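Heat-shock protein cognate (HSC) co-chaperone sgt12 (Aspergillus fumigatus, PDB 3SZ7) binds tail-anchored proteins destined for the endoplasmic reticulum and directs them to the GET pathway, recruiting Hsp70- and Hsp90-type chaperones and Hsp104 through its TPR domain. Local coordinates at residues A[61-72]-A[81-92]. Residues are numbered along the deposited sequence; the frame is centred on the assembly and turned at random.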
ATOM      1  N   HIS A  61       7.663   5.049   2.365  1.00 13.69           N
ATOM      2  CA  HIS A  61       6.932   4.248   1.394  1.00 16.52           C
ATOM      3  C   HIS A  61       7.755   3.129   0.757  1.00 15.43           C
ATOM      4  O   HIS A  61       7.223   2.062   0.464  1.00 16.33           O
ATOM      5  CB  HIS A  61       6.321   5.162   0.328  1.00 12.17           C
ATOM      6  CG  HIS A  61       5.579   6.326   0.904  1.00 14.29           C
ATOM      7  ND1 HIS A  61       4.540   6.175   1.793  1.00 15.68           N
ATOM      8  CD2 HIS A  61       5.741   7.660   0.730  1.00 17.27           C
ATOM      9  CE1 HIS A  61       4.082   7.369   2.135  1.00 20.64           C
ATOM     10  NE2 HIS A  61       4.795   8.284   1.507  1.00 15.55           N
ATOM     11  N   GLU A  62       9.046   3.360   0.542  1.00 16.96           N
ATOM     12  CA  GLU A  62       9.886   2.320  -0.050  1.00 18.02           C
ATOM     13  C   GLU A  62      10.020   1.135   0.896  1.00 18.68           C
ATOM     14  O   GLU A  62       9.947  -0.023   0.475  1.00 20.37           O
ATOM     15  CB  GLU A  62      11.269   2.859  -0.439  1.00 19.95           C
ATOM     16  CG  GLU A  62      11.220   3.931  -1.516  1.00 34.57           C
ATOM     17  CD  GLU A  62      12.580   4.213  -2.130  1.00 55.28           C
ATOM     18  OE1 GLU A  62      13.537   3.466  -1.836  1.00 52.78           O
ATOM     19  OE2 GLU A  62      12.692   5.183  -2.912  1.00 67.03           O
ATOM     20  N   LYS A  63      10.219   1.427   2.177  1.00 19.61           N
ATOM     21  CA  LYS A  63      10.327   0.371   3.170  1.00 20.75           C
ATOM     22  C   LYS A  63       8.996  -0.358   3.317  1.00 18.55           C
ATOM     23  O   LYS A  63       8.965  -1.585   3.453  1.00 16.89           O
ATOM     24  CB  LYS A  63      10.790   0.927   4.519  1.00 19.38           C
ATOM     25  CG  LYS A  63      12.198   1.512   4.494  1.00 31.74           C
ATOM     26  CD  LYS A  63      12.853   1.459   5.862  1.00 44.55           C
ATOM     27  CE  LYS A  63      13.369   0.060   6.167  1.00 49.79           C
ATOM     28  NZ  LYS A  63      14.512  -0.315   5.288  1.00 55.40           N
ATOM     29  N   ALA A  64       7.901   0.399   3.285  1.00 15.96           N
ATOM     30  CA  ALA A  64       6.567  -0.193   3.320  1.00 14.24           C
ATOM     31  C   ALA A  64       6.381  -1.152   2.146  1.00 16.97           C
ATOM     32  O   ALA A  64       5.898  -2.274   2.317  1.00 17.42           O
ATOM     33  CB  ALA A  64       5.493   0.903   3.289  1.00 15.48           C
ATOM     34  N   ALA A  65       6.772  -0.710   0.954  1.00 14.58           N
ATOM     35  CA  ALA A  65       6.628  -1.529  -0.241  1.00 13.12           C
ATOM     36  C   ALA A  65       7.450  -2.816  -0.155  1.00 13.19           C
ATOM     37  O   ALA A  65       6.984  -3.885  -0.544  1.00 17.41           O
ATOM     38  CB  ALA A  65       7.003  -0.736  -1.488  1.00 14.02           C
ATOM     39  N   GLU A  66       8.668  -2.722   0.362  1.00 14.72           N
ATOM     40  CA  GLU A  66       9.499  -3.917   0.476  1.00 17.34           C
ATOM     41  C   GLU A  66       8.903  -4.939   1.453  1.00 18.77           C
ATOM     42  O   GLU A  66       8.877  -6.130   1.166  1.00 19.96           O
ATOM     43  CB  GLU A  66      10.943  -3.553   0.829  1.00 16.96           C
ATOM     44  CG  GLU A  66      11.648  -2.807  -0.299  1.00 24.08           C
ATOM     45  CD  GLU A  66      13.137  -2.636  -0.067  1.00 38.22           C
ATOM     46  OE1 GLU A  66      13.586  -2.770   1.092  1.00 39.55           O
ATOM     47  OE2 GLU A  66      13.859  -2.368  -1.051  1.00 45.97           O
ATOM     48  N   ASP A  67       8.404  -4.472   2.593  1.00 14.72           N
ATOM     49  CA  ASP A  67       7.733  -5.372   3.531  1.00 16.54           C
ATOM     50  C   ASP A  67       6.508  -6.017   2.894  1.00 20.62           C
ATOM     51  O   ASP A  67       6.324  -7.235   2.966  1.00 15.30           O
ATOM     52  CB  ASP A  67       7.302  -4.633   4.797  1.00 16.04           C
ATOM     53  CG  ASP A  67       8.388  -4.594   5.846  1.00 23.61           C
ATOM     54  OD1 ASP A  67       9.472  -5.177   5.611  1.00 24.88           O
ATOM     55  OD2 ASP A  67       8.151  -3.986   6.913  1.00 23.74           O
ATOM     56  N   ALA A  68       5.649  -5.192   2.295  1.00 15.56           N
ATOM     57  CA  ALA A  68       4.430  -5.701   1.689  1.00 15.90           C
ATOM     58  C   ALA A  68       4.743  -6.666   0.545  1.00 15.57           C
ATOM     59  O   ALA A  68       4.116  -7.715   0.423  1.00 18.14           O
ATOM     60  CB  ALA A  68       3.530  -4.546   1.218  1.00 14.01           C
ATOM     61  N   GLU A  69       5.732  -6.330  -0.277  1.00 14.79           N
ATOM     62  CA  GLU A  69       6.112  -7.219  -1.372  1.00 14.33           C
ATOM     63  C   GLU A  69       6.556  -8.574  -0.850  1.00 19.56           C
ATOM     64  O   GLU A  69       6.123  -9.611  -1.347  1.00 18.01           O
ATOM     65  CB  GLU A  69       7.238  -6.620  -2.200  1.00 16.03           C
ATOM     66  CG  GLU A  69       6.790  -5.513  -3.125  1.00 23.81           C
ATOM     67  CD  GLU A  69       7.934  -4.968  -3.940  1.00 29.92           C
ATOM     68  OE1 GLU A  69       9.066  -4.947  -3.416  1.00 33.21           O
ATOM     69  OE2 GLU A  69       7.706  -4.570  -5.102  1.00 28.81           O
ATOM     70  N   LEU A  70       7.432  -8.564   0.144  1.00 16.33           N
ATOM     71  CA  LEU A  70       7.920  -9.816   0.707  1.00 14.34           C
ATOM     72  C   LEU A  70       6.759 -10.655   1.236  1.00 20.29           C
ATOM     73  O   LEU A  70       6.730 -11.870   1.050  1.00 21.69           O
ATOM     74  CB  LEU A  70       8.953  -9.560   1.805  1.00 12.92           C
ATOM     75  CG  LEU A  70       9.562 -10.856   2.359  1.00 15.39           C
ATOM     76  CD1 LEU A  70      10.187 -11.659   1.228  1.00 19.23           C
ATOM     77  CD2 LEU A  70      10.584 -10.542   3.445  1.00 21.96           C
ATOM     78  N   ALA A  71       5.799 -10.004   1.883  1.00 14.36           N
ATOM     79  CA  ALA A  71       4.606 -10.706   2.352  1.00 17.35           C
ATOM     80  C   ALA A  71       3.822 -11.344   1.206  1.00 19.91           C
ATOM     81  O   ALA A  71       3.327 -12.460   1.342  1.00 19.48           O
ATOM     82  CB  ALA A  71       3.714  -9.777   3.156  1.00 23.14           C
ATOM     83  N   THR A  72       3.703 -10.639   0.082  1.00 16.92           N
ATOM     84  CA  THR A  72       2.982 -11.178  -1.067  1.00 16.69           C
ATOM     85  C   THR A  72       3.760 -12.299  -1.742  1.00 22.50           C
ATOM     86  O   THR A  72       3.171 -13.147  -2.415  1.00 22.36           O
ATOM     87  CB  THR A  72       2.650 -10.100  -2.129  1.00 18.22           C
ATOM     88  OG1 THR A  72       3.865  -9.562  -2.673  1.00 19.39           O
ATOM     89  CG2 THR A  72       1.809  -8.990  -1.522  1.00 16.96           C
ATOM     90  N   ALA A  81      -1.814  -8.011   2.510  1.00 15.61           N
ATOM     91  CA  ALA A  81      -0.482  -7.655   2.035  1.00 19.65           C
ATOM     92  C   ALA A  81      -0.556  -6.915   0.702  1.00 19.76           C
ATOM     93  O   ALA A  81       0.190  -5.965   0.473  1.00 13.65           O
ATOM     94  CB  ALA A  81       0.398  -8.895   1.914  1.00 21.50           C
ATOM     95  N   TRP A  82      -1.465  -7.344  -0.168  1.00 12.12           N
ATOM     96  CA  TRP A  82      -1.631  -6.701  -1.471  1.00 10.21           C
ATOM     97  C   TRP A  82      -2.193  -5.295  -1.308  1.00 14.57           C
ATOM     98  O   TRP A  82      -1.828  -4.380  -2.053  1.00 14.08           O
ATOM     99  CB  TRP A  82      -2.553  -7.517  -2.377  1.00 13.73           C
ATOM    100  CG  TRP A  82      -1.951  -8.786  -2.881  1.00 12.77           C
ATOM    101  CD1 TRP A  82      -2.295 -10.057  -2.518  1.00 15.62           C
ATOM    102  CD2 TRP A  82      -0.898  -8.912  -3.845  1.00 12.92           C
ATOM    103  NE1 TRP A  82      -1.523 -10.968  -3.203  1.00 12.82           N
ATOM    104  CE2 TRP A  82      -0.656 -10.292  -4.016  1.00 13.31           C
ATOM    105  CE3 TRP A  82      -0.134  -7.995  -4.573  1.00 15.96           C
ATOM    106  CZ2 TRP A  82       0.321 -10.774  -4.893  1.00 17.75           C
ATOM    107  CZ3 TRP A  82       0.834  -8.480  -5.445  1.00 15.27           C
ATOM    108  CH2 TRP A  82       1.049  -9.855  -5.596  1.00 14.90           C
ATOM    109  N   SER A  83      -3.090  -5.128  -0.341  1.00 14.60           N
ATOM    110  CA  SER A  83      -3.662  -3.816  -0.066  1.00 16.43           C
ATOM    111  C   SER A  83      -2.588  -2.854   0.433  1.00 13.29           C
ATOM    112  O   SER A  83      -2.563  -1.682   0.048  1.00 14.04           O
ATOM    113  CB  SER A  83      -4.798  -3.922   0.951  1.00 20.58           C
ATOM    114  OG  SER A  83      -5.420  -2.663   1.130  1.00 23.52           O
ATOM    115  N   ARG A  84      -1.706  -3.354   1.297  1.00 12.99           N
ATOM    116  CA  ARG A  84      -0.579  -2.577   1.805  1.00 15.83           C
ATOM    117  C   ARG A  84       0.357  -2.182   0.681  1.00 14.21           C
ATOM    118  O   ARG A  84       0.824  -1.049   0.630  1.00 12.08           O
ATOM    119  CB  ARG A  84       0.219  -3.390   2.822  1.00 17.93           C
ATOM    120  CG  ARG A  84      -0.550  -3.753   4.058  1.00 24.21           C
ATOM    121  CD  ARG A  84      -0.364  -2.716   5.136  1.00 24.05           C
ATOM    122  NE  ARG A  84      -1.095  -3.103   6.331  1.00 19.65           N
ATOM    123  CZ  ARG A  84      -2.224  -2.534   6.729  1.00 24.78           C
ATOM    124  NH1 ARG A  84      -2.743  -1.529   6.036  1.00 25.56           N
ATOM    125  NH2 ARG A  84      -2.825  -2.959   7.829  1.00 29.14           N
ATOM    126  N   LEU A  85       0.637  -3.130  -0.208  1.00 14.97           N
ATOM    127  CA  LEU A  85       1.525  -2.888  -1.342  1.00 12.46           C
ATOM    128  C   LEU A  85       0.928  -1.852  -2.292  1.00 11.63           C
ATOM    129  O   LEU A  85       1.633  -0.988  -2.811  1.00 12.34           O
ATOM    130  CB  LEU A  85       1.780  -4.191  -2.096  1.00 13.86           C
ATOM    131  CG  LEU A  85       2.710  -4.089  -3.305  1.00 15.12           C
ATOM    132  CD1 LEU A  85       4.016  -3.418  -2.905  1.00 12.38           C
ATOM    133  CD2 LEU A  85       2.971  -5.473  -3.889  1.00 14.12           C
ATOM    134  N   GLY A  86      -0.377  -1.948  -2.513  1.00  8.20           N
ATOM    135  CA  GLY A  86      -1.076  -0.996  -3.358  1.00 10.32           C
ATOM    136  C   GLY A  86      -0.928   0.421  -2.844  1.00 12.56           C
ATOM    137  O   GLY A  86      -0.628   1.337  -3.604  1.00 11.27           O
ATOM    138  N   LEU A  87      -1.141   0.610  -1.546  1.00  9.46           N
ATOM    139  CA  LEU A  87      -1.040   1.945  -0.963  1.00 10.05           C
ATOM    140  C   LEU A  87       0.393   2.461  -1.013  1.00 10.79           C
ATOM    141  O   LEU A  87       0.632   3.615  -1.337  1.00 11.66           O
ATOM    142  CB  LEU A  87      -1.567   1.956   0.474  1.00 10.18           C
ATOM    143  CG  LEU A  87      -1.638   3.327   1.150  1.00 14.03           C
ATOM    144  CD1 LEU A  87      -2.463   4.300   0.318  1.00 15.38           C
ATOM    145  CD2 LEU A  87      -2.228   3.200   2.552  1.00 19.52           C
ATOM    146  N   ALA A  88       1.351   1.606  -0.680  1.00 11.16           N
ATOM    147  CA  ALA A  88       2.745   2.017  -0.708  1.00 11.74           C
ATOM    148  C   ALA A  88       3.164   2.454  -2.111  1.00 12.44           C
ATOM    149  O   ALA A  88       3.835   3.475  -2.279  1.00 14.64           O
ATOM    150  CB  ALA A  88       3.658   0.898  -0.178  1.00 13.74           C
ATOM    151  N   ARG A  89       2.769   1.690  -3.122  1.00  9.67           N
ATOM    152  CA  ARG A  89       3.112   2.056  -4.499  1.00  9.91           C
ATOM    153  C   ARG A  89       2.393   3.334  -4.920  1.00 12.68           C
ATOM    154  O   ARG A  89       2.962   4.178  -5.610  1.00 10.69           O
ATOM    155  CB  ARG A  89       2.790   0.914  -5.459  1.00  9.47           C
ATOM    156  CG  ARG A  89       3.716  -0.296  -5.294  1.00  9.57           C
ATOM    157  CD  ARG A  89       3.395  -1.395  -6.298  1.00  9.49           C
ATOM    158  NE  ARG A  89       4.373  -2.482  -6.257  1.00 11.11           N
ATOM    159  CZ  ARG A  89       4.203  -3.654  -6.862  1.00 17.39           C
ATOM    160  NH1 ARG A  89       3.092  -3.887  -7.549  1.00 15.57           N
ATOM    161  NH2 ARG A  89       5.138  -4.596  -6.779  1.00 16.04           N
ATOM    162  N   PHE A  90       1.142   3.472  -4.493  1.00 10.84           N
ATOM    163  CA  PHE A  90       0.371   4.671  -4.795  1.00 11.42           C
ATOM    164  C   PHE A  90       1.094   5.891  -4.243  1.00  8.57           C
ATOM    165  O   PHE A  90       1.218   6.914  -4.923  1.00 12.68           O
ATOM    166  CB  PHE A  90      -1.032   4.551  -4.188  1.00  9.41           C
ATOM    167  CG  PHE A  90      -1.957   5.670  -4.566  1.00 12.59           C
ATOM    168  CD1 PHE A  90      -1.901   6.890  -3.907  1.00 11.78           C
ATOM    169  CD2 PHE A  90      -2.888   5.499  -5.574  1.00  9.30           C
ATOM    170  CE1 PHE A  90      -2.757   7.916  -4.259  1.00 16.29           C
ATOM    171  CE2 PHE A  90      -3.746   6.525  -5.935  1.00 12.17           C
ATOM    172  CZ  PHE A  90      -3.682   7.733  -5.269  1.00 15.29           C
ATOM    173  N   ASP A  91       1.601   5.767  -3.016  1.00  9.41           N
ATOM    174  CA  ASP A  91       2.283   6.869  -2.342  1.00 11.60           C
ATOM    175  C   ASP A  91       3.665   7.145  -2.944  1.00 11.53           C
ATOM    176  O   ASP A  91       4.268   8.192  -2.692  1.00 13.30           O
ATOM    177  CB  ASP A  91       2.392   6.593  -0.839  1.00 10.00           C
ATOM    178  CG  ASP A  91       1.045   6.658  -0.134  1.00 21.06           C
ATOM    179  OD1 ASP A  91       0.112   7.298  -0.673  1.00 14.23           O
ATOM    180  OD2 ASP A  91       0.920   6.079   0.967  1.00 15.90           O
ATOM    181  N   MET A  92       4.161   6.208  -3.744  1.00 13.43           N
ATOM    182  CA  MET A  92       5.392   6.440  -4.500  1.00 14.28           C
ATOM    183  C   MET A  92       5.098   6.919  -5.925  1.00 14.92           C
ATOM    184  O   MET A  92       6.007   7.032  -6.746  1.00 16.33           O
ATOM    185  CB  MET A  92       6.260   5.174  -4.534  1.00 12.46           C
ATOM    186  CG  MET A  92       6.801   4.765  -3.180  1.00 17.40           C
ATOM    187  SD  MET A  92       7.979   3.402  -3.254  1.00 20.87           S
ATOM    188  CE  MET A  92       6.927   2.065  -3.795  1.00 18.74           C
TER
HETATM  189  O   HOH W   1       2.555   4.137   1.923  1.00 18.42           O
HETATM  190  O   HOH W   2       6.982  -1.732  -5.256  1.00 22.68           O
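Leu85 inserts as a knob into a hole formed by Ala65, Ala68, Glu69 and Thr72, packing helix 79-91 against helix 61-74 where the predicted second and third tetratricopeptide repeats of the TPR domain meet. The segments run antiparallel at 151°, and the small alanine side chains between them are consistent with the 8.3 Å approach of their axes. Ala64 and Ala65 both meet Ala88 through their CB atoms, and Ala71 CB lies 3.6 Å from Ala81 CB. With its CG anti to the backbone N, Leu85 directs CD1 against the CG of Glu69. Beside His61, at the start of helix 61-74, Met92, bent at chi3, brings CE to 3.6 Å from Ala65 CB while its SD lies against Glu62 CG. Helix 95-109 also packs on this layer, Ala101 touching Leu85.

Two CH-pi contacts flank the alanine seam. Asp91 CB sits over the centre of the His61 imidazole, 3.5 Å from the ring centroid, and a water bridges His61 ND1 to Asp91 OD2. Thr72 CG2 lies over the face of the six-membered ring of Trp82, 3.7 Å from its centroid; Pro76 O accepts a hydrogen bond from the indole NE1.

The direct hydrogen bond between the segments belongs to a salt bridge, in which Arg89 NH2 donates to the anti lone pair of Glu69 OE2 at 3.1 Å and 166°. The carboxylate stands almost perpendicular to the guanidinium, which Leu85 CD2 covers on one face. A second water joins OE2 to Arg89 NE, and NH1 binds Gly97 O, so three hydrogen bonds fix the guanidinium. Thr72 OG1, turned back along its own helix (chi1 63°), donates to Glu69 O at 2.6 Å.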